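Local coordinates for protein aerobactin synthase IucA (Klebsiella pneumoniae subsp. pneumoniae, PDB 5JM8) that binds ATP and magnesium and, as an NRPS-independent siderophore synthetase, probably couples ATP use to amide-bond formation in the assembly of the siderophore aerobactin, at residues L196-R201 and N220-P225; K186-G191 and K246-D251; S22-T27 and Q61-E66. All blocks are in the same frame, centred on the assembly; numbering follows the deposited sequence.

Contact 1 (L196-R201 and N220-P225); sequences LNLQQR and NQWLFP
A CH-pi contact joins the first turn of helix 198-209 to the edge strand 221-226: Gln199 lies over one face of the Trp222 indole. Its CB stands 3.9 Å from the centroid of the six-membered ring of Trp222, 26° off the ring normal. Further along the side chain, Gln199 CG comes within 3.5 Å of Trp222 CZ2, over the same face but displaced toward the rim. CG is anti to the backbone N (chi1 -178°) and the chain stays extended, which carries the amide on across the indole with the two planes only 13° apart. At its end, Gln199 NE2 donates to Asp219 OD1 of the second subunit, while Trp222 NE1 bonds to Asp219 O of its own chain. The helix start behind this contact is a capping box: Gln200 N gives to Asn197 OD1 at 2.7 Å, and Asn197 N to Gln200 OE1 at 2.8 Å. This reciprocal pair fixes the turn from which Gln199 projects, and Gln200 NE2 reaches Leu217 O of the second subunit. Apolar contact is looser at Leu198, whose CG approaches Trp222 CZ3 obliquely at 4.4 Å.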
loop_
_atom_site.group_PDB
_atom_site.type_symbol
_atom_site.label_atom_id
_atom_site.label_comp_id
_atom_site.label_asym_id
_atom_site.label_seq_id
_atom_site.Cartn_x
_atom_site.Cartn_y
_atom_site.Cartn_z
ATOM N N LEU A 196 -4.497 -19.723 23.571
ATOM C CA LEU A 196 -5.916 -19.984 23.378
ATOM C C LEU A 196 -6.140 -21.488 23.455
ATOM O O LEU A 196 -5.268 -22.262 23.062
ATOM C CB LEU A 196 -6.391 -19.445 22.028
ATOM C CG LEU A 196 -6.055 -17.993 21.682
ATOM C CD1 LEU A 196 -6.389 -17.719 20.223
ATOM C CD2 LEU A 196 -6.804 -17.046 22.599
ATOM N N ASN A 197 -7.293 -21.914 23.966
ATOM C CA ASN A 197 -7.636 -23.331 23.932
ATOM C C ASN A 197 -7.990 -23.716 22.498
ATOM O O ASN A 197 -8.045 -22.854 21.620
ATOM C CB ASN A 197 -8.784 -23.659 24.905
ATOM C CG ASN A 197 -10.096 -22.971 24.546
ATOM O OD1 ASN A 197 -10.382 -22.701 23.382
ATOM N ND2 ASN A 197 -10.908 -22.699 25.559
ATOM N N LEU A 198 -8.235 -25.000 22.260
ATOM C CA LEU A 198 -8.480 -25.486 20.906
ATOM C C LEU A 198 -9.723 -24.856 20.282
ATOM O O LEU A 198 -9.713 -24.470 19.114
ATOM C CB LEU A 198 -8.623 -27.005 20.906
ATOM C CG LEU A 198 -8.961 -27.626 19.550
ATOM C CD1 LEU A 198 -7.888 -27.302 18.517
ATOM C CD2 LEU A 198 -9.138 -29.123 19.694
ATOM N N GLN A 199 -10.792 -24.772 21.066
ATOM C CA GLN A 199 -12.040 -24.171 20.613
ATOM C C GLN A 199 -11.809 -22.750 20.115
ATOM O O GLN A 199 -12.379 -22.330 19.108
ATOM C CB GLN A 199 -13.069 -24.166 21.747
ATOM C CG GLN A 199 -14.428 -23.606 21.354
ATOM C CD GLN A 199 -15.413 -23.595 22.502
ATOM O OE1 GLN A 199 -15.075 -23.939 23.636
ATOM N NE2 GLN A 199 -16.644 -23.191 22.213
ATOM N N GLN A 200 -10.958 -22.025 20.831
ATOM C CA GLN A 200 -10.692 -20.624 20.545
ATOM C C GLN A 200 -9.804 -20.420 19.314
ATOM O O GLN A 200 -9.990 -19.451 18.575
ATOM C CB GLN A 200 -10.049 -19.965 21.766
ATOM C CG GLN A 200 -10.999 -19.785 22.944
ATOM C CD GLN A 200 -10.272 -19.549 24.258
ATOM O OE1 GLN A 200 -9.059 -19.736 24.354
ATOM N NE2 GLN A 200 -11.015 -19.133 25.277
ATOM N N ARG A 201 -8.841 -21.315 19.091
ATOM C CA ARG A 201 -7.983 -21.216 17.907
ATOM C C ARG A 201 -8.800 -21.310 16.631
ATOM O O ARG A 201 -8.737 -20.428 15.776
ATOM C CB ARG A 201 -6.914 -22.318 17.876
ATOM C CG ARG A 201 -5.563 -21.989 18.519
ATOM C CD ARG A 201 -4.933 -20.670 18.071
ATOM N NE ARG A 201 -3.884 -20.810 17.063
ATOM C CZ ARG A 201 -2.709 -21.399 17.263
ATOM N NH1 ARG A 201 -2.418 -21.961 18.428
ATOM N NH2 ARG A 201 -1.822 -21.444 16.274
ATOM N N ASN A 220 -21.325 -26.496 20.188
ATOM C CA ASN A 220 -21.026 -27.892 19.923
ATOM C C ASN A 220 -20.429 -28.098 18.543
ATOM O O ASN A 220 -19.609 -28.992 18.343
ATOM C CB ASN A 220 -22.291 -28.733 20.074
ATOM C CG ASN A 220 -22.837 -28.707 21.488
ATOM O OD1 ASN A 220 -22.084 -28.587 22.456
ATOM N ND2 ASN A 220 -24.154 -28.814 21.615
ATOM N N GLN A 221 -20.835 -27.258 17.597
ATOM C CA GLN A 221 -20.427 -27.404 16.205
ATOM C C GLN A 221 -19.338 -26.391 15.847
ATOM O O GLN A 221 -19.579 -25.183 15.842
ATOM C CB GLN A 221 -21.650 -27.254 15.288
ATOM C CG GLN A 221 -21.325 -27.004 13.825
ATOM C CD GLN A 221 -22.558 -26.991 12.934
ATOM O OE1 GLN A 221 -22.809 -27.942 12.198
ATOM N NE2 GLN A 221 -23.319 -25.900 12.982
ATOM N N TRP A 222 -18.144 -26.900 15.547
ATOM C CA TRP A 222 -16.979 -26.064 15.266
ATOM C C TRP A 222 -16.562 -26.140 13.801
ATOM O O TRP A 222 -16.787 -27.148 13.131
ATOM C CB TRP A 222 -15.796 -26.480 16.141
ATOM C CG TRP A 222 -16.062 -26.425 17.614
ATOM C CD1 TRP A 222 -17.177 -25.940 18.232
ATOM C CD2 TRP A 222 -15.190 -26.877 18.656
ATOM N NE1 TRP A 222 -17.053 -26.062 19.594
ATOM C CE2 TRP A 222 -15.841 -26.635 19.879
ATOM C CE3 TRP A 222 -13.921 -27.463 18.671
ATOM C CZ2 TRP A 222 -15.267 -26.958 21.106
ATOM C CZ3 TRP A 222 -13.352 -27.782 19.889
ATOM C CH2 TRP A 222 -14.025 -27.530 21.090
ATOM N N LEU A 223 -15.936 -25.071 13.320
ATOM C CA LEU A 223 -15.388 -25.036 11.971
ATOM C C LEU A 223 -13.995 -25.657 11.965
ATOM O O LEU A 223 -13.163 -25.342 12.819
ATOM C CB LEU A 223 -15.341 -23.600 11.447
ATOM C CG LEU A 223 -16.694 -22.894 11.327
ATOM C CD1 LEU A 223 -16.499 -21.429 10.968
ATOM C CD2 LEU A 223 -17.573 -23.587 10.297
ATOM N N PHE A 224 -13.753 -26.533 10.995
ATOM C CA PHE A 224 -12.542 -27.343 10.953
ATOM C C PHE A 224 -11.907 -27.273 9.563
ATOM O O PHE A 224 -12.498 -27.739 8.590
ATOM C CB PHE A 224 -12.884 -28.787 11.326
ATOM C CG PHE A 224 -11.690 -29.684 11.466
ATOM C CD1 PHE A 224 -11.005 -29.768 12.666
ATOM C CD2 PHE A 224 -11.267 -30.461 10.405
ATOM C CE1 PHE A 224 -9.911 -30.602 12.794
ATOM C CE2 PHE A 224 -10.179 -31.294 10.525
ATOM C CZ PHE A 224 -9.498 -31.366 11.722
ATOM N N PRO A 225 -10.702 -26.685 9.459
ATOM C CA PRO A 225 -10.097 -26.478 8.138
ATOM C C PRO A 225 -9.460 -27.736 7.554
ATOM O O PRO A 225 -8.925 -28.558 8.298
ATOM C CB PRO A 225 -9.032 -25.418 8.413
ATOM C CG PRO A 225 -8.605 -25.695 9.811
ATOM C CD PRO A 225 -9.838 -26.171 10.537
#

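Contact 2 (K186-G191 and K246-D251); sequences KTQIAG and KGLIKD
Leu248 and Gln188 bury the most surface here, and each points its CB toward the other segment. The closest approach is between Gln188 CG and Leu248 CD1, 3.9 Å apart, with Leu248 CB at 4.1 Å from the same Gln188 CG. What packs is therefore the aliphatic part of the glutamine against one branch of the leucine. Leu248 reaches it through an extended side chain, CD1 lying anti to its own CA (chi2 174°), whereas the Gln188 chain bends at chi2 (-55°), which swings the amide round and keeps Gln188 OE1 near Leu248 CD1 at 4.2 Å. Gln188 NE2 bonds to Asp335 O, but the approach of Gln188 OE1 to Thr187 O, two acceptors 3.0 Å apart, leaves the assignment of the amide doubtful. Thr187 adds a peripheral contact, its OG1 4.3 Å from CD2, the other branch of Leu248. The turn at 186-189 is braced by Ile189 N donating to Lys186 O at 3.1 Å. On the facing segment, Gly247 leaves helix 238-246 with positive phi (87°) just ahead of Leu248. Leu243 of that helix touches both Gln188 and Leu248, while Leu248 is also backbone-bonded to Asn185. The contact thus lies where strand 177-185 turns into strand 189-193, beside the link from helix 238-246 to strand 249-255, which pairs with strand 177-185.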
loop_
_atom_site.group_PDB
_atom_site.type_symbol
_atom_site.label_atom_id
_atom_site.label_comp_id
_atom_site.label_asym_id
_atom_site.label_seq_id
_atom_site.Cartn_x
_atom_site.Cartn_y
_atom_site.Cartn_z
ATOM N N LYS A 186 -17.772 -31.047 18.354
ATOM C CA LYS A 186 -16.560 -31.049 19.171
ATOM C C LYS A 186 -16.195 -32.436 19.694
ATOM O O LYS A 186 -15.033 -32.702 20.008
ATOM C CB LYS A 186 -16.725 -30.089 20.346
ATOM C CG LYS A 186 -17.853 -30.452 21.298
ATOM C CD LYS A 186 -17.966 -29.423 22.410
ATOM C CE LYS A 186 -19.090 -29.753 23.371
ATOM N NZ LYS A 186 -19.216 -28.722 24.435
ATOM N N THR A 187 -17.186 -33.317 19.784
ATOM C CA THR A 187 -16.953 -34.691 20.224
ATOM C C THR A 187 -16.128 -35.471 19.210
ATOM O O THR A 187 -15.703 -36.593 19.489
ATOM C CB THR A 187 -18.272 -35.456 20.452
ATOM O OG1 THR A 187 -18.977 -35.580 19.211
ATOM C CG2 THR A 187 -19.154 -34.741 21.469
ATOM N N GLN A 188 -15.919 -34.884 18.033
ATOM C CA GLN A 188 -15.126 -35.518 16.986
ATOM C C GLN A 188 -13.889 -34.696 16.624
ATOM O O GLN A 188 -13.240 -34.954 15.608
ATOM C CB GLN A 188 -15.982 -35.748 15.740
ATOM C CG GLN A 188 -17.177 -36.660 15.977
ATOM C CD GLN A 188 -16.780 -38.005 16.557
ATOM O OE1 GLN A 188 -17.199 -38.368 17.656
ATOM N NE2 GLN A 188 -15.971 -38.753 15.818
ATOM N N ILE A 189 -13.568 -33.715 17.463
ATOM C CA ILE A 189 -12.392 -32.874 17.260
ATOM C C ILE A 189 -11.353 -33.113 18.346
ATOM O O ILE A 189 -11.562 -32.758 19.505
ATOM C CB ILE A 189 -12.761 -31.378 17.242
ATOM C CG1 ILE A 189 -13.620 -31.067 16.016
ATOM C CG2 ILE A 189 -11.501 -30.513 17.228
ATOM C CD1 ILE A 189 -14.216 -29.677 16.018
ATOM N N ALA A 190 -10.231 -33.710 17.955
ATOM C CA ALA A 190 -9.096 -33.898 18.850
ATOM C C ALA A 190 -8.025 -32.871 18.517
ATOM O O ALA A 190 -7.704 -32.660 17.349
ATOM C CB ALA A 190 -8.538 -35.303 18.725
ATOM N N GLY A 191 -7.470 -32.227 19.538
ATOM C CA GLY A 191 -6.438 -31.237 19.311
ATOM C C GLY A 191 -5.861 -30.662 20.587
ATOM O O GLY A 191 -6.115 -31.160 21.683
ATOM N N LYS A 246 -24.347 -39.388 10.721
ATOM C CA LYS A 246 -24.703 -39.130 12.111
ATOM C C LYS A 246 -24.978 -37.641 12.329
ATOM O O LYS A 246 -25.568 -37.245 13.335
ATOM C CB LYS A 246 -23.579 -39.621 13.031
ATOM C CG LYS A 246 -23.763 -39.333 14.516
ATOM C CD LYS A 246 -24.950 -40.050 15.124
ATOM C CE LYS A 246 -25.005 -39.786 16.624
ATOM N NZ LYS A 246 -26.211 -40.360 17.268
ATOM N N GLY A 247 -24.556 -36.821 11.371
ATOM C CA GLY A 247 -24.768 -35.386 11.442
ATOM C C GLY A 247 -23.676 -34.662 12.207
ATOM O O GLY A 247 -23.782 -33.463 12.466
ATOM N N LEU A 248 -22.620 -35.389 12.563
ATOM C CA LEU A 248 -21.511 -34.814 13.321
ATOM C C LEU A 248 -20.515 -34.107 12.409
ATOM O O LEU A 248 -19.618 -33.413 12.887
ATOM C CB LEU A 248 -20.799 -35.898 14.129
ATOM C CG LEU A 248 -21.663 -36.591 15.185
ATOM C CD1 LEU A 248 -20.915 -37.747 15.829
ATOM C CD2 LEU A 248 -22.145 -35.614 16.249
ATOM N N ILE A 249 -20.668 -34.299 11.101
ATOM C CA ILE A 249 -19.875 -33.571 10.117
ATOM C C ILE A 249 -20.763 -33.010 9.014
ATOM O O ILE A 249 -21.589 -33.725 8.442
ATOM C CB ILE A 249 -18.785 -34.463 9.483
ATOM C CG1 ILE A 249 -17.691 -34.758 10.512
ATOM C CG2 ILE A 249 -18.177 -33.778 8.247
ATOM C CD1 ILE A 249 -16.564 -35.649 10.005
ATOM N N LYS A 250 -20.577 -31.726 8.718
ATOM C CA LYS A 250 -21.213 -31.093 7.571
ATOM C C LYS A 250 -20.138 -30.521 6.656
ATOM O O LYS A 250 -19.252 -29.792 7.101
ATOM C CB LYS A 250 -22.183 -29.994 8.011
ATOM C CG LYS A 250 -22.874 -29.283 6.853
ATOM C CD LYS A 250 -23.819 -28.195 7.334
ATOM C CE LYS A 250 -24.501 -27.501 6.163
ATOM N NZ LYS A 250 -25.413 -26.409 6.606
ATOM N N ASP A 251 -20.223 -30.862 5.377
ATOM C CA ASP A 251 -19.268 -30.391 4.384
ATOM C C ASP A 251 -19.669 -29.017 3.845
ATOM O O ASP A 251 -20.631 -28.897 3.086
ATOM C CB ASP A 251 -19.171 -31.404 3.242
ATOM C CG ASP A 251 -18.079 -31.068 2.250
ATOM O OD1 ASP A 251 -17.426 -30.013 2.393
ATOM O OD2 ASP A 251 -17.874 -31.868 1.313
#

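Contact 3 (S22-T27 and Q61-E66); sequences SLVRET and QHHRFE
One side-chain hydrogen bond crosses between Arg25, near the end of helix 14-26, and Gln61, in the loop before strand 64-72. Arg25 NE donates to Gln61 OE1 at 3.1 Å with an N-H...O angle of 157°. The acceptor lies near the guanidinium plane, at its edge, yet the amide stands almost upright to that plane (84°). Arg25 runs extended to CD and bends at chi3 (-75°), bringing NE round to the amide; NH2 goes on to Thr60 O. Beside the bond, Gln61 CG packs 4.0 Å from Arg25 CB. On the residue before Arg25, Val24 CG1 lies 3.9 Å from His63 NE2, the side chains crossing at roughly a right angle. Backbone geometry shapes the loop: His62 centres an inverse gamma turn, closed by a weak bond from His63 N to Gln61 O at 3.0 Å. Aromatic contacts come from Phe151, which makes a cation-pi pair with Arg25 and an edge-to-face pair with His62, whose side chain is about 8 Å from the bound ATP. The buried guanidinium thus meets two neutral acceptors and the Phe151 ring, while buried His63 NE2 has no polar partner in the model, which would tend to disfavour a charged imidazole.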
loop_
_atom_site.group_PDB
_atom_site.type_symbol
_atom_site.label_atom_id
_atom_site.label_comp_id
_atom_site.label_asym_id
_atom_site.label_seq_id
_atom_site.Cartn_x
_atom_site.Cartn_y
_atom_site.Cartn_z
ATOM N N SER A 22 23.847 -35.759 -7.410
ATOM C CA SER A 22 23.495 -36.645 -6.312
ATOM C C SER A 22 24.306 -37.937 -6.412
ATOM O O SER A 22 24.847 -38.422 -5.418
ATOM C CB SER A 22 21.995 -36.949 -6.320
ATOM O OG SER A 22 21.626 -37.703 -5.184
ATOM N N LEU A 23 24.398 -38.477 -7.623
ATOM C CA LEU A 23 25.158 -39.699 -7.874
ATOM C C LEU A 23 26.660 -39.502 -7.643
ATOM O O LEU A 23 27.302 -40.314 -6.978
ATOM C CB LEU A 23 24.914 -40.184 -9.306
ATOM C CG LEU A 23 25.685 -41.428 -9.763
ATOM C CD1 LEU A 23 25.274 -42.655 -8.963
ATOM C CD2 LEU A 23 25.479 -41.662 -11.249
ATOM N N VAL A 24 27.210 -38.427 -8.198
ATOM C CA VAL A 24 28.644 -38.156 -8.111
ATOM C C VAL A 24 29.116 -38.005 -6.663
ATOM O O VAL A 24 30.254 -38.340 -6.334
ATOM C CB VAL A 24 29.007 -36.880 -8.907
ATOM C CG1 VAL A 24 30.420 -36.406 -8.580
ATOM C CG2 VAL A 24 28.873 -37.135 -10.395
ATOM N N ARG A 25 28.245 -37.489 -5.803
ATOM C CA ARG A 25 28.582 -37.314 -4.396
ATOM C C ARG A 25 28.628 -38.647 -3.650
ATOM O O ARG A 25 29.436 -38.826 -2.739
ATOM C CB ARG A 25 27.573 -36.380 -3.722
ATOM C CG ARG A 25 27.695 -36.320 -2.202
ATOM C CD ARG A 25 26.717 -35.331 -1.602
ATOM N NE ARG A 25 27.135 -33.949 -1.816
ATOM C CZ ARG A 25 26.451 -32.888 -1.399
ATOM N NH1 ARG A 25 25.308 -33.046 -0.748
ATOM N NH2 ARG A 25 26.910 -31.668 -1.639
ATOM N N GLU A 26 27.763 -39.578 -4.041
ATOM C CA GLU A 26 27.599 -40.830 -3.307
ATOM C C GLU A 26 28.395 -41.985 -3.912
ATOM O O GLU A 26 28.265 -43.130 -3.473
ATOM C CB GLU A 26 26.116 -41.204 -3.242
ATOM C CG GLU A 26 25.254 -40.120 -2.614
ATOM C CD GLU A 26 23.798 -40.519 -2.482
ATOM O OE1 GLU A 26 23.506 -41.733 -2.499
ATOM O OE2 GLU A 26 22.946 -39.613 -2.362
ATOM N N THR A 27 29.217 -41.682 -4.914
ATOM C CA THR A 27 30.073 -42.686 -5.537
ATOM C C THR A 27 31.517 -42.202 -5.640
ATOM O O THR A 27 31.778 -41.002 -5.746
ATOM C CB THR A 27 29.582 -43.063 -6.952
ATOM O OG1 THR A 27 29.758 -41.954 -7.843
ATOM C CG2 THR A 27 28.118 -43.473 -6.927
ATOM N N GLN A 61 30.435 -30.643 -5.003
ATOM C CA GLN A 61 29.628 -31.421 -5.944
ATOM C C GLN A 61 28.418 -30.668 -6.511
ATOM O O GLN A 61 27.514 -31.285 -7.075
ATOM C CB GLN A 61 29.154 -32.719 -5.283
ATOM C CG GLN A 61 30.280 -33.677 -4.911
ATOM C CD GLN A 61 30.793 -33.494 -3.491
ATOM O OE1 GLN A 61 30.022 -33.279 -2.557
ATOM N NE2 GLN A 61 32.106 -33.597 -3.325
ATOM N N HIS A 62 28.395 -29.346 -6.364
ATOM C CA HIS A 62 27.418 -28.526 -7.076
ATOM C C HIS A 62 27.908 -28.287 -8.506
ATOM O O HIS A 62 28.130 -27.146 -8.912
ATOM C CB HIS A 62 27.186 -27.183 -6.371
ATOM C CG HIS A 62 26.493 -27.295 -5.047
ATOM N ND1 HIS A 62 27.173 -27.499 -3.865
ATOM C CD2 HIS A 62 25.183 -27.214 -4.716
ATOM C CE1 HIS A 62 26.310 -27.547 -2.865
ATOM N NE2 HIS A 62 25.096 -27.377 -3.354
ATOM N N HIS A 63 28.081 -29.367 -9.263
ATOM C CA HIS A 63 28.628 -29.280 -10.614
ATOM C C HIS A 63 27.618 -28.742 -11.618
ATOM O O HIS A 63 26.407 -28.848 -11.419
ATOM C CB HIS A 63 29.111 -30.652 -11.094
ATOM C CG HIS A 63 30.097 -31.303 -10.179
ATOM N ND1 HIS A 63 31.347 -30.777 -9.934
ATOM C CD2 HIS A 63 30.021 -32.445 -9.456
ATOM C CE1 HIS A 63 31.996 -31.561 -9.093
ATOM N NE2 HIS A 63 31.214 -32.582 -8.789
ATOM N N ARG A 64 28.137 -28.174 -12.703
ATOM C CA ARG A 64 27.324 -27.782 -13.845
ATOM C C ARG A 64 27.864 -28.477 -15.091
ATOM O O ARG A 64 28.975 -28.189 -15.540
ATOM C CB ARG A 64 27.325 -26.260 -14.028
ATOM C CG ARG A 64 26.407 -25.774 -15.151
ATOM C CD ARG A 64 26.322 -24.250 -15.234
ATOM N NE ARG A 64 27.591 -23.635 -15.629
ATOM C CZ ARG A 64 28.452 -23.056 -14.794
ATOM N NH1 ARG A 64 29.575 -22.533 -15.269
ATOM N NH2 ARG A 64 28.203 -22.989 -13.489
ATOM N N PHE A 65 27.080 -29.407 -15.628
ATOM C CA PHE A 65 27.443 -30.110 -16.852
ATOM C C PHE A 65 26.828 -29.438 -18.076
ATOM O O PHE A 65 25.702 -28.938 -18.029
ATOM C CB PHE A 65 26.990 -31.576 -16.798
ATOM C CG PHE A 65 27.690 -32.401 -15.751
ATOM C CD1 PHE A 65 28.893 -31.995 -15.197
ATOM C CD2 PHE A 65 27.136 -33.597 -15.324
ATOM C CE1 PHE A 65 29.525 -32.763 -14.234
ATOM C CE2 PHE A 65 27.763 -34.368 -14.365
ATOM C CZ PHE A 65 28.958 -33.951 -13.820
ATOM N N GLU A 66 27.583 -29.433 -19.171
ATOM C CA GLU A 66 27.078 -28.999 -20.466
ATOM C C GLU A 66 26.565 -30.218 -21.229
ATOM O O GLU A 66 27.269 -31.218 -21.358
ATOM C CB GLU A 66 28.169 -28.275 -21.258
ATOM C CG GLU A 66 27.737 -27.821 -22.642
ATOM C CD GLU A 66 28.802 -27.004 -23.350
ATOM O OE1 GLU A 66 29.809 -26.643 -22.702
ATOM O OE2 GLU A 66 28.632 -26.722 -24.556
#

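Contact 3 comes first along the chain and closes before the others open; contact 1 is nested inside the loop closed by contact 2. Contacts 1 and 2 lie 11 Å apart between centres and touch, with Trp222 CZ2 3.5 Å from Lys186 CB and a probable hydrogen bond from Lys186 N to Asn220 O at 2.8 Å. Strands 221-226 and 249-255 flank strand 177-185 in one three-stranded antiparallel sheet; contact 1 uses Trp222 of one edge strand, and contact 2 lies just ahead of the other. Contact 3 is about 49 Å from contact 1 and 51 Å from contact 2 between centres, across the chain's centre, where helix 14-26 meets the N-terminal five-stranded sheet.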